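PDB 2CNQ: phosphoribosylaminoimidazole-succinocarboxamide synthase from Saccharomyces cerevisiae, which catalyses the ATP-dependent joining of L-aspartate to 5-amino-1-(5-phosphoribosyl)imidazole-4-carboxylate, giving SAICAR in de novo purine biosynthesis. Local coordinates for residues Lys111-Ile115 against Phe220-Glu224; Thr216-Phe220 against Leu231-Leu236; Thr6-Leu12 against Asp22-Val26. All coordinates share one frame; numbering follows the deposited sequence.

Contact 1: residues Lys111-Ile115 against Phe220-Glu224. With ADP (adenosine-5'-diphosphate), chain B.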
# COMPACT_ATOMS: atom_id res chain seq x y z
N LYS A 111 0.81 -17.56 1.94
CA LYS A 111 1.72 -17.33 0.86
C LYS A 111 0.93 -17.50 -0.40
O LYS A 111 0.30 -18.51 -0.59
CB LYS A 111 2.89 -18.28 1.06
CG LYS A 111 4.03 -18.07 0.13
CD LYS A 111 5.14 -19.14 0.28
CE LYS A 111 5.51 -19.62 1.75
NZ LYS A 111 6.51 -20.84 1.92
N HIS A 112 0.97 -16.54 -1.28
CA HIS A 112 0.28 -16.67 -2.53
C HIS A 112 1.22 -16.43 -3.63
O HIS A 112 2.15 -15.66 -3.52
CB HIS A 112 -0.87 -15.69 -2.63
CG HIS A 112 -2.09 -16.20 -1.98
ND1 HIS A 112 -2.81 -17.24 -2.52
CD2 HIS A 112 -2.72 -15.86 -0.84
CE1 HIS A 112 -3.82 -17.52 -1.73
NE2 HIS A 112 -3.79 -16.70 -0.70
N LYS A 113 0.88 -17.04 -4.75
CA LYS A 113 1.48 -16.67 -5.99
C LYS A 113 1.02 -15.30 -6.34
O LYS A 113 -0.17 -15.04 -6.40
CB LYS A 113 1.07 -17.64 -7.05
CG LYS A 113 1.76 -17.37 -8.34
CD LYS A 113 1.45 -18.36 -9.40
CE LYS A 113 1.97 -19.73 -9.07
NZ LYS A 113 1.97 -20.60 -10.27
N LEU A 114 1.96 -14.42 -6.53
CA LEU A 114 1.64 -13.06 -6.77
C LEU A 114 1.51 -12.82 -8.23
O LEU A 114 2.18 -13.42 -9.02
CB LEU A 114 2.70 -12.13 -6.21
CG LEU A 114 2.93 -12.31 -4.74
CD1 LEU A 114 4.03 -11.38 -4.30
CD2 LEU A 114 1.61 -12.19 -4.00
N ILE A 115 0.62 -11.94 -8.60
CA ILE A 115 0.55 -11.45 -9.95
C ILE A 115 1.57 -10.36 -10.03
O ILE A 115 1.60 -9.47 -9.19
CB ILE A 115 -0.83 -10.91 -10.24
CG1 ILE A 115 -1.85 -12.03 -10.10
CG2 ILE A 115 -0.88 -10.30 -11.61
CD1 ILE A 115 -3.26 -11.59 -10.33
N PHE A 220 -2.11 -8.13 -5.98
CA PHE A 220 -2.95 -9.28 -6.10
C PHE A 220 -2.13 -10.52 -6.25
O PHE A 220 -1.10 -10.52 -6.89
CB PHE A 220 -3.79 -9.17 -7.37
CG PHE A 220 -4.85 -8.11 -7.40
CD1 PHE A 220 -5.30 -7.44 -6.28
CD2 PHE A 220 -5.45 -7.78 -8.60
CE1 PHE A 220 -6.32 -6.51 -6.40
CE2 PHE A 220 -6.48 -6.86 -8.68
CZ PHE A 220 -6.90 -6.26 -7.59
N GLY A 221 -2.64 -11.57 -5.69
CA GLY A 221 -2.19 -12.90 -5.95
C GLY A 221 -3.22 -13.62 -6.75
O GLY A 221 -4.30 -13.12 -7.05
N ILE A 222 -2.86 -14.83 -7.10
CA ILE A 222 -3.74 -15.66 -7.86
C ILE A 222 -3.68 -17.02 -7.25
O ILE A 222 -2.63 -17.59 -7.08
CB ILE A 222 -3.36 -15.65 -9.35
CG1 ILE A 222 -4.31 -16.51 -10.17
CG2 ILE A 222 -1.92 -16.05 -9.59
CD1 ILE A 222 -5.66 -15.95 -10.32
N ASP A 223 -4.83 -17.54 -6.93
CA ASP A 223 -4.95 -18.90 -6.47
C ASP A 223 -5.37 -19.68 -7.66
O ASP A 223 -6.54 -19.67 -8.06
CB ASP A 223 -5.99 -19.02 -5.38
CG ASP A 223 -6.15 -20.42 -4.92
OD1 ASP A 223 -5.74 -21.35 -5.65
OD2 ASP A 223 -6.69 -20.60 -3.83
N GLU A 224 -4.41 -20.36 -8.23
CA GLU A 224 -4.66 -21.06 -9.48
C GLU A 224 -5.50 -22.32 -9.28
O GLU A 224 -6.00 -22.88 -10.25
CB GLU A 224 -3.34 -21.30 -10.22
CG GLU A 224 -2.45 -20.05 -10.22
CD GLU A 224 -1.52 -19.94 -11.41
OE1 GLU A 224 -2.00 -19.54 -12.50
OE2 GLU A 224 -0.32 -20.20 -11.25
PB ADP B . 8.37 -3.91 -1.01
O1B ADP B . 7.21 -3.04 -1.16
O2B ADP B . 8.64 -4.71 -2.22
O3B ADP B . 9.62 -3.32 -0.58
PA ADP B . 7.22 -4.80 1.45
O1A ADP B . 5.94 -4.12 1.22
O2A ADP B . 8.13 -4.28 2.45
O3A ADP B . 7.99 -4.99 0.09
O5' ADP B . 6.98 -6.31 1.82
C5' ADP B . 5.93 -7.11 1.34
C4' ADP B . 6.47 -8.11 0.36
O4' ADP B . 5.65 -9.27 0.48
C3' ADP B . 6.35 -7.68 -1.07
O3' ADP B . 7.31 -8.34 -1.86
C2' ADP B . 5.00 -8.21 -1.46
O2' ADP B . 4.82 -8.34 -2.83
C1' ADP B . 5.03 -9.52 -0.77
N9 ADP B . 3.76 -10.12 -0.48
C8 ADP B . 2.65 -9.48 -0.09
N7 ADP B . 1.67 -10.30 0.20
C5 ADP B . 2.18 -11.53 -0.02
C6 ADP B . 1.68 -12.84 0.12
N6 ADP B . 0.46 -13.07 0.56
N1 ADP B . 2.44 -13.86 -0.25
C2 ADP B . 3.69 -13.63 -0.66
N3 ADP B . 4.29 -12.45 -0.75
C4 ADP B . 3.52 -11.41 -0.44
O HOH W 1 -1.65 -18.41 -4.69
O HOH W 2 0.29 -7.77 -7.51
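Ile-115 and Phe-220 meet where strands 113-122 and 211-223 run antiparallel in the mixed sheet. The backbone pairing is carried by two hydrogen bonds, Ile-115 N to Phe-220 O (2.8 Å) and Ile-222 N to Lys-113 O (2.8 Å). Between them the non-hydrogen-bonded pair Leu-114 and Gly-221 closes to 3.9 Å, CA to CA; with no side chain on Gly-221, the carbonyl O of Lys-113 can sit beside its CA.

The side chain of Ile-115 shows how a branched residue grips a neighbouring strand. Its CB leans on the carbonyl O of Phe-220 at 3.4 Å. With CG1 anti to the carbonyl carbon (chi1 -62°), the long branch passes over the Gly-221 backbone, and CG1 lies 4.0 Å from Ile-222 CB. The extended CD1 then settles at its tip 3.9 Å from Phe-220 CB, close also to the carbonyl O of Gly-221. Leu-187 and Val-191 of helix 185-209 cover the same side chain.

On the histidine side, a water in the plane of the His-112 ring sits 2.7 Å from ND1; it accepts from Lys-113 N and donates to Ile-222 O, so one water joins the ring and the Lys-113 amide to the strand opposite. The backbone N of His-112 meanwhile donates an almost straight bond (169°) to N1 of ADP, while both methyls of Leu-114 rest against the nucleotide. Adenine is thus met at N1 by a main-chain donor, with His-110 O as another hydrogen-bonding partner of ADP, so recognition of the base probably relies on where the chain just ahead of strand 113-122 places its peptide groups.

Contact 2: residues Thr216-Phe220 against Leu231-Leu236. With ADP (adenosine-5'-diphosphate), chain B; AMZ (aminoimidazole 4-carboxamide ribonucleotide), chain C.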
# COMPACT_ATOMS: atom_id res chain seq x y z
N THR A 216 -4.03 4.43 -5.78
CA THR A 216 -3.59 3.42 -4.86
C THR A 216 -2.95 2.31 -5.64
O THR A 216 -3.24 2.12 -6.79
CB THR A 216 -4.77 2.87 -4.06
OG1 THR A 216 -4.29 2.18 -2.93
CG2 THR A 216 -5.65 1.96 -4.83
N LYS A 217 -2.11 1.59 -4.95
CA LYS A 217 -1.48 0.41 -5.45
C LYS A 217 -1.95 -0.76 -4.68
O LYS A 217 -1.74 -0.84 -3.49
CB LYS A 217 0.02 0.55 -5.34
CG LYS A 217 0.80 -0.64 -5.86
CD LYS A 217 1.02 -1.75 -4.88
CE LYS A 217 1.98 -1.37 -3.80
NZ LYS A 217 2.11 -2.42 -2.76
N PHE A 218 -2.59 -1.67 -5.36
CA PHE A 218 -2.94 -2.96 -4.81
C PHE A 218 -1.91 -3.95 -5.27
O PHE A 218 -1.27 -3.77 -6.27
CB PHE A 218 -4.28 -3.42 -5.34
CG PHE A 218 -5.44 -2.56 -4.99
CD1 PHE A 218 -5.78 -2.30 -3.69
CD2 PHE A 218 -6.23 -2.05 -5.98
CE1 PHE A 218 -6.90 -1.59 -3.40
CE2 PHE A 218 -7.35 -1.32 -5.70
CZ PHE A 218 -7.68 -1.09 -4.42
N GLU A 219 -1.84 -5.04 -4.55
CA GLU A 219 -1.19 -6.22 -5.00
C GLU A 219 -2.16 -7.34 -4.95
O GLU A 219 -2.93 -7.47 -4.02
CB GLU A 219 0.02 -6.56 -4.17
CG GLU A 219 1.06 -5.49 -4.27
CD GLU A 219 2.38 -5.85 -3.68
OE1 GLU A 219 3.13 -4.90 -3.39
OE2 GLU A 219 2.65 -7.05 -3.52
N PHE A 220 -2.11 -8.13 -5.98
CA PHE A 220 -2.95 -9.28 -6.10
C PHE A 220 -2.13 -10.52 -6.25
O PHE A 220 -1.10 -10.52 -6.89
CB PHE A 220 -3.79 -9.17 -7.37
CG PHE A 220 -4.85 -8.11 -7.40
CD1 PHE A 220 -5.30 -7.44 -6.28
CD2 PHE A 220 -5.45 -7.78 -8.60
CE1 PHE A 220 -6.32 -6.51 -6.40
CE2 PHE A 220 -6.48 -6.86 -8.68
CZ PHE A 220 -6.90 -6.26 -7.59
N LEU A 231 -6.47 -10.52 -2.86
CA LEU A 231 -5.90 -9.27 -2.43
C LEU A 231 -4.86 -9.58 -1.40
O LEU A 231 -5.13 -10.22 -0.40
CB LEU A 231 -7.02 -8.42 -1.87
CG LEU A 231 -6.63 -6.99 -1.58
CD1 LEU A 231 -6.23 -6.25 -2.80
CD2 LEU A 231 -7.81 -6.32 -0.93
N VAL A 232 -3.64 -9.16 -1.67
CA VAL A 232 -2.53 -9.48 -0.81
C VAL A 232 -1.87 -8.20 -0.35
O VAL A 232 -2.40 -7.12 -0.48
CB VAL A 232 -1.53 -10.42 -1.50
CG1 VAL A 232 -2.25 -11.66 -1.98
CG2 VAL A 232 -0.83 -9.76 -2.63
N ASP A 233 -0.73 -8.34 0.28
CA ASP A 233 0.07 -7.21 0.66
C ASP A 233 -0.69 -6.30 1.60
O ASP A 233 -1.31 -6.79 2.52
CB ASP A 233 0.64 -6.52 -0.56
CG ASP A 233 1.79 -5.66 -0.25
OD1 ASP A 233 2.86 -6.21 0.09
OD2 ASP A 233 1.64 -4.43 -0.36
N GLU A 234 -0.53 -5.02 1.41
CA GLU A 234 -1.24 -4.03 2.14
C GLU A 234 -2.27 -3.40 1.24
O GLU A 234 -2.17 -3.43 0.04
CB GLU A 234 -0.30 -2.98 2.69
CG GLU A 234 0.24 -2.06 1.63
CD GLU A 234 1.20 -1.06 2.16
OE1 GLU A 234 2.09 -0.68 1.38
OE2 GLU A 234 1.06 -0.63 3.31
N VAL A 235 -3.25 -2.82 1.88
CA VAL A 235 -4.38 -2.29 1.16
C VAL A 235 -4.67 -0.91 1.67
O VAL A 235 -4.93 -0.74 2.84
CB VAL A 235 -5.59 -3.18 1.34
CG1 VAL A 235 -6.72 -2.62 0.54
CG2 VAL A 235 -5.29 -4.59 0.95
N LEU A 236 -4.66 0.02 0.75
CA LEU A 236 -5.14 1.37 0.97
C LEU A 236 -4.57 1.93 2.23
O LEU A 236 -5.25 2.48 3.09
CB LEU A 236 -6.64 1.41 0.91
CG LEU A 236 -7.14 1.34 -0.51
CD1 LEU A 236 -8.56 0.86 -0.55
CD2 LEU A 236 -7.02 2.70 -1.17
PB ADP B . 8.37 -3.91 -1.01
O1B ADP B . 7.21 -3.04 -1.16
O2B ADP B . 8.64 -4.71 -2.22
O3B ADP B . 9.62 -3.32 -0.58
PA ADP B . 7.22 -4.80 1.45
O1A ADP B . 5.94 -4.12 1.22
O2A ADP B . 8.13 -4.28 2.45
O3A ADP B . 7.99 -4.99 0.09
O5' ADP B . 6.98 -6.31 1.82
C5' ADP B . 5.93 -7.11 1.34
C4' ADP B . 6.47 -8.11 0.36
O4' ADP B . 5.65 -9.27 0.48
C3' ADP B . 6.35 -7.68 -1.07
O3' ADP B . 7.31 -8.34 -1.86
C2' ADP B . 5.00 -8.21 -1.46
O2' ADP B . 4.82 -8.34 -2.83
C1' ADP B . 5.03 -9.52 -0.77
N9 ADP B . 3.76 -10.12 -0.48
C8 ADP B . 2.65 -9.48 -0.09
N7 ADP B . 1.67 -10.30 0.20
C5 ADP B . 2.18 -11.53 -0.02
C6 ADP B . 1.68 -12.84 0.12
N6 ADP B . 0.46 -13.07 0.56
N1 ADP B . 2.44 -13.86 -0.25
C2 ADP B . 3.69 -13.63 -0.66
N3 ADP B . 4.29 -12.45 -0.75
C4 ADP B . 3.52 -11.41 -0.44
O5 AMZ C . 4.88 0.45 -3.33
C6 AMZ C . 4.89 0.61 -4.53
N2 AMZ C . 5.70 -0.04 -5.35
C3A AMZ C . 3.96 1.53 -5.16
C7A AMZ C . 3.07 2.33 -4.51
N3 AMZ C . 2.73 2.44 -3.22
N1 AMZ C . 3.88 1.75 -6.49
C5 AMZ C . 2.95 2.66 -6.66
N AMZ C . 2.45 3.03 -5.46
C1 AMZ C . 1.36 3.96 -5.26
C2 AMZ C . 1.79 5.36 -4.94
C3 AMZ C . 0.63 6.17 -5.44
O2 AMZ C . -0.37 6.10 -4.44
O1 AMZ C . 2.04 5.48 -3.56
O AMZ C . 0.70 4.05 -6.48
C AMZ C . 0.20 5.37 -6.66
C4 AMZ C . 0.69 5.93 -7.96
O3 AMZ C . 2.06 6.27 -7.81
P AMZ C . 2.77 7.06 -9.01
OP1 AMZ C . 2.93 6.10 -10.14
O4 AMZ C . 4.10 7.47 -8.41
OP2 AMZ C . 1.93 8.23 -9.40
O HOH W 3 -3.59 -0.05 -1.77
O HOH W 4 -0.41 -2.61 -1.92
O HOH W 5 2.96 0.33 -0.96
O HOH W 6 -3.19 -4.94 -2.07
O HOH W 7 4.72 -4.71 -1.22
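Lys-217 reaches across from its strand to Asp-233 and forms, with Glu-219, a salt-bridge network between the two ligand sites. Its CG stands anti to the backbone N (chi1 -180°), and bends further out carry CE past the imidazole ligand and turn NZ back toward the acids. There NZ meets Glu-219 OE1 at 2.8 Å, on the anti side of the carboxylate, and Asp-233 OD2 at 3.2 Å; a water accepts from it as well. The two carboxylates are stacked, their planes 7° apart, with OE1 and OD2 both acceptors, and the shared ammonium probably offsets their proximity.

Other donors complete the carboxylates. Glu-219 OE2 receives the ADP ribose hydroxyl O2' at 2.6 Å. Asp-233 OD2 takes the amide of Glu-234 from above the carboxylate plane, and a water lies within hydrogen-bonding distance of both Asp-233 OD1 and Glu-219 OE1, with more acceptors around it than protons. The side chain of Asp-233 also lies about 4 Å from a bound magnesium ion.

Between the two segments the one direct backbone hydrogen bond is Val-232 N to Glu-219 O (3.0 Å). Past it waters take over: one accepts from Glu-219 N and sits within hydrogen-bonding reach of Val-232 O and Glu-234 O, and another accepts from Leu-236 N, donates to Lys-217 O and pairs with Thr-216 OG1, which also bonds Ser-241.

The apolar side of this beta hairpin sets the edge of the Phe-218 ring against Val-235 CG1 and Leu-236 CD1. Helix 53-67 packs on Leu-231 and Val-235, helix 185-209 on Thr-216, Phe-220 and Leu-236, and strand 113-122 flanks strand 211-223.

Contact 3: residues Thr6-Leu12 against Asp22-Val26. With ADP (adenosine-5'-diphosphate), chain B.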
# COMPACT_ATOMS: atom_id res chain seq x y z
N THR A 6 13.01 -6.42 12.62
CA THR A 6 12.67 -7.47 13.53
C THR A 6 13.84 -8.40 13.70
O THR A 6 14.56 -8.68 12.77
CB THR A 6 11.44 -8.22 13.11
OG1 THR A 6 11.64 -8.87 11.86
CG2 THR A 6 10.24 -7.35 13.04
N GLU A 7 13.99 -8.88 14.91
CA GLU A 7 15.07 -9.76 15.29
C GLU A 7 14.44 -10.92 15.99
O GLU A 7 14.13 -10.86 17.17
CB GLU A 7 16.04 -9.06 16.18
CG GLU A 7 16.76 -7.93 15.49
CD GLU A 7 17.76 -8.38 14.48
OE1 GLU A 7 18.38 -7.49 13.87
OE2 GLU A 7 17.98 -9.57 14.29
N LEU A 8 14.24 -11.97 15.25
CA LEU A 8 13.55 -13.12 15.75
C LEU A 8 14.45 -14.28 16.05
O LEU A 8 14.00 -15.35 16.33
CB LEU A 8 12.43 -13.56 14.83
CG LEU A 8 11.36 -12.50 14.56
CD1 LEU A 8 10.20 -13.14 13.85
CD2 LEU A 8 10.90 -11.79 15.79
N ASP A 9 15.76 -14.04 16.02
CA ASP A 9 16.70 -15.02 16.51
C ASP A 9 16.54 -16.37 15.88
O ASP A 9 16.76 -17.40 16.50
CB ASP A 9 16.64 -15.12 18.03
CG ASP A 9 17.15 -13.87 18.68
OD1 ASP A 9 18.12 -13.30 18.17
OD2 ASP A 9 16.59 -13.44 19.68
N GLY A 10 16.19 -16.36 14.62
CA GLY A 10 16.10 -17.57 13.88
C GLY A 10 14.94 -18.42 14.22
O GLY A 10 14.86 -19.54 13.77
N ILE A 11 13.98 -17.91 14.98
CA ILE A 11 12.87 -18.72 15.39
C ILE A 11 12.05 -19.15 14.20
O ILE A 11 11.53 -20.24 14.18
CB ILE A 11 12.08 -18.00 16.42
CG1 ILE A 11 12.90 -17.92 17.70
CG2 ILE A 11 10.75 -18.67 16.68
CD1 ILE A 11 12.40 -16.89 18.64
N LEU A 12 11.93 -18.28 13.22
CA LEU A 12 11.32 -18.58 11.94
C LEU A 12 12.31 -18.19 10.90
O LEU A 12 13.00 -17.21 11.06
CB LEU A 12 10.09 -17.76 11.70
CG LEU A 12 8.97 -17.93 12.69
CD1 LEU A 12 7.89 -16.94 12.37
CD2 LEU A 12 8.45 -19.34 12.69
N ASP A 22 9.09 -7.21 7.17
CA ASP A 22 9.93 -8.36 7.45
C ASP A 22 9.02 -9.54 7.38
O ASP A 22 7.99 -9.55 8.03
CB ASP A 22 10.58 -8.28 8.81
CG ASP A 22 11.57 -7.19 8.95
OD1 ASP A 22 12.20 -7.14 10.03
OD2 ASP A 22 11.78 -6.39 8.04
N ILE A 23 9.39 -10.51 6.58
CA ILE A 23 8.48 -11.58 6.25
C ILE A 23 9.13 -12.86 6.62
O ILE A 23 10.22 -13.15 6.13
CB ILE A 23 8.14 -11.53 4.81
CG1 ILE A 23 7.59 -10.15 4.46
CG2 ILE A 23 7.13 -12.63 4.47
CD1 ILE A 23 7.37 -9.96 3.06
N TYR A 24 8.50 -13.61 7.48
CA TYR A 24 9.04 -14.86 7.95
C TYR A 24 8.15 -15.99 7.52
O TYR A 24 6.96 -15.82 7.33
CB TYR A 24 9.11 -14.86 9.47
CG TYR A 24 10.07 -13.86 9.99
CD1 TYR A 24 11.37 -14.20 10.25
CD2 TYR A 24 9.68 -12.56 10.20
CE1 TYR A 24 12.25 -13.29 10.72
CE2 TYR A 24 10.56 -11.64 10.67
CZ TYR A 24 11.84 -12.00 10.91
OH TYR A 24 12.76 -11.13 11.39
N GLU A 25 8.73 -17.16 7.46
CA GLU A 25 7.99 -18.34 7.12
C GLU A 25 7.50 -19.00 8.35
O GLU A 25 8.28 -19.45 9.18
CB GLU A 25 8.88 -19.29 6.37
CG GLU A 25 8.27 -20.64 6.19
CD GLU A 25 9.16 -21.50 5.38
OE1 GLU A 25 9.51 -21.13 4.23
OE2 GLU A 25 9.58 -22.52 5.91
N VAL A 26 6.20 -19.07 8.48
CA VAL A 26 5.60 -19.78 9.57
C VAL A 26 5.57 -21.24 9.25
O VAL A 26 5.85 -22.07 10.09
CB VAL A 26 4.24 -19.22 9.87
CG1 VAL A 26 3.53 -20.03 10.91
CG2 VAL A 26 4.40 -17.80 10.35
PB ADP B . 8.37 -3.91 -1.01
O1B ADP B . 7.21 -3.04 -1.16
O2B ADP B . 8.64 -4.71 -2.22
O3B ADP B . 9.62 -3.32 -0.58
PA ADP B . 7.22 -4.80 1.45
O1A ADP B . 5.94 -4.12 1.22
O2A ADP B . 8.13 -4.28 2.45
O3A ADP B . 7.99 -4.99 0.09
O5' ADP B . 6.98 -6.31 1.82
C5' ADP B . 5.93 -7.11 1.34
C4' ADP B . 6.47 -8.11 0.36
O4' ADP B . 5.65 -9.27 0.48
C3' ADP B . 6.35 -7.68 -1.07
O3' ADP B . 7.31 -8.34 -1.86
C2' ADP B . 5.00 -8.21 -1.46
O2' ADP B . 4.82 -8.34 -2.83
C1' ADP B . 5.03 -9.52 -0.77
N9 ADP B . 3.76 -10.12 -0.48
C8 ADP B . 2.65 -9.48 -0.09
N7 ADP B . 1.67 -10.30 0.20
C5 ADP B . 2.18 -11.53 -0.02
C6 ADP B . 1.68 -12.84 0.12
N6 ADP B . 0.46 -13.07 0.56
N1 ADP B . 2.44 -13.86 -0.25
C2 ADP B . 3.69 -13.63 -0.66
N3 ADP B . 4.29 -12.45 -0.75
C4 ADP B . 3.52 -11.41 -0.44
O HOH W 8 15.05 -11.93 12.55
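The ring of Tyr-24 carries Leu-8 on one face and is met at its edge by Thr-6 OG1 and by the carbonyl O of Leu-12. Leu-8 CD1 hangs 3.5 Å from the ring centroid and only 10° off the normal, a CH-pi contact placed almost over the centre. Leu-8 also opens the type I' beta turn that runs to Ile-11, closed by Ile-11 N bonding to Leu-8 O. The loop 6-12 packs against strand 21-25 of the four-stranded antiparallel sheet, just before strand 14-17 pairs with that strand.

The second flat group is the carboxylate of Asp-22, and across this contact OD1 does the bonding. OD1 accepts from Thr-6 N at 2.8 Å, nearly along its C-O axis, and from Thr-6 OG1 at 2.6 Å through the anti lone pair. Thr-6 can offer both donors because OG1 stands between its backbone N and carbonyl carbon (chi1 63°), turned to the same oxygen as the amide. Arg-17 and Arg-38 make salt bridges to OD1 and OD2 respectively, which would probably keep the acid ionised.

Thr-6 OG1 is also 2.6 Å from Tyr-24 OH, which in turn meets a water 2.7 Å away that accepts from Leu-8 N. A phenylalanine in place of Tyr-24 would probably leave Thr-6 OG1 and this water without the hydroxyl they share, although Asp-22 would still hold Thr-6.

Farther along, Leu-12 crosses Tyr-24 at about a right angle, with Leu-32 and Leu-93 against its side chain. One of its methyls, CD1, packs on Tyr-24 CB at 3.8 Å, while the other, CD2, lies 3.5 Å from the carbonyl O of Glu-25.

From the N terminus, contact 3 comes first, closing a short loop through strand 14-17 and fastening the leading segment to the four-stranded sheet. Contact 1 opens much later, at 111-115, and closes a long, partly helical excursion when strand 211-223 arrives beside strand 113-122. Contact 2 starts on that same strand before contact 1 has ended, shares Phe-220 with it, and closes the adjacent hairpin with strand 228-245; the two therefore overlap in sequence, and neither encloses the other. They touch in space through Leu-114 CD2 and Val-232 CG2. Contact 3 stands in series with both. All three border ADP, which lies between the two sheets.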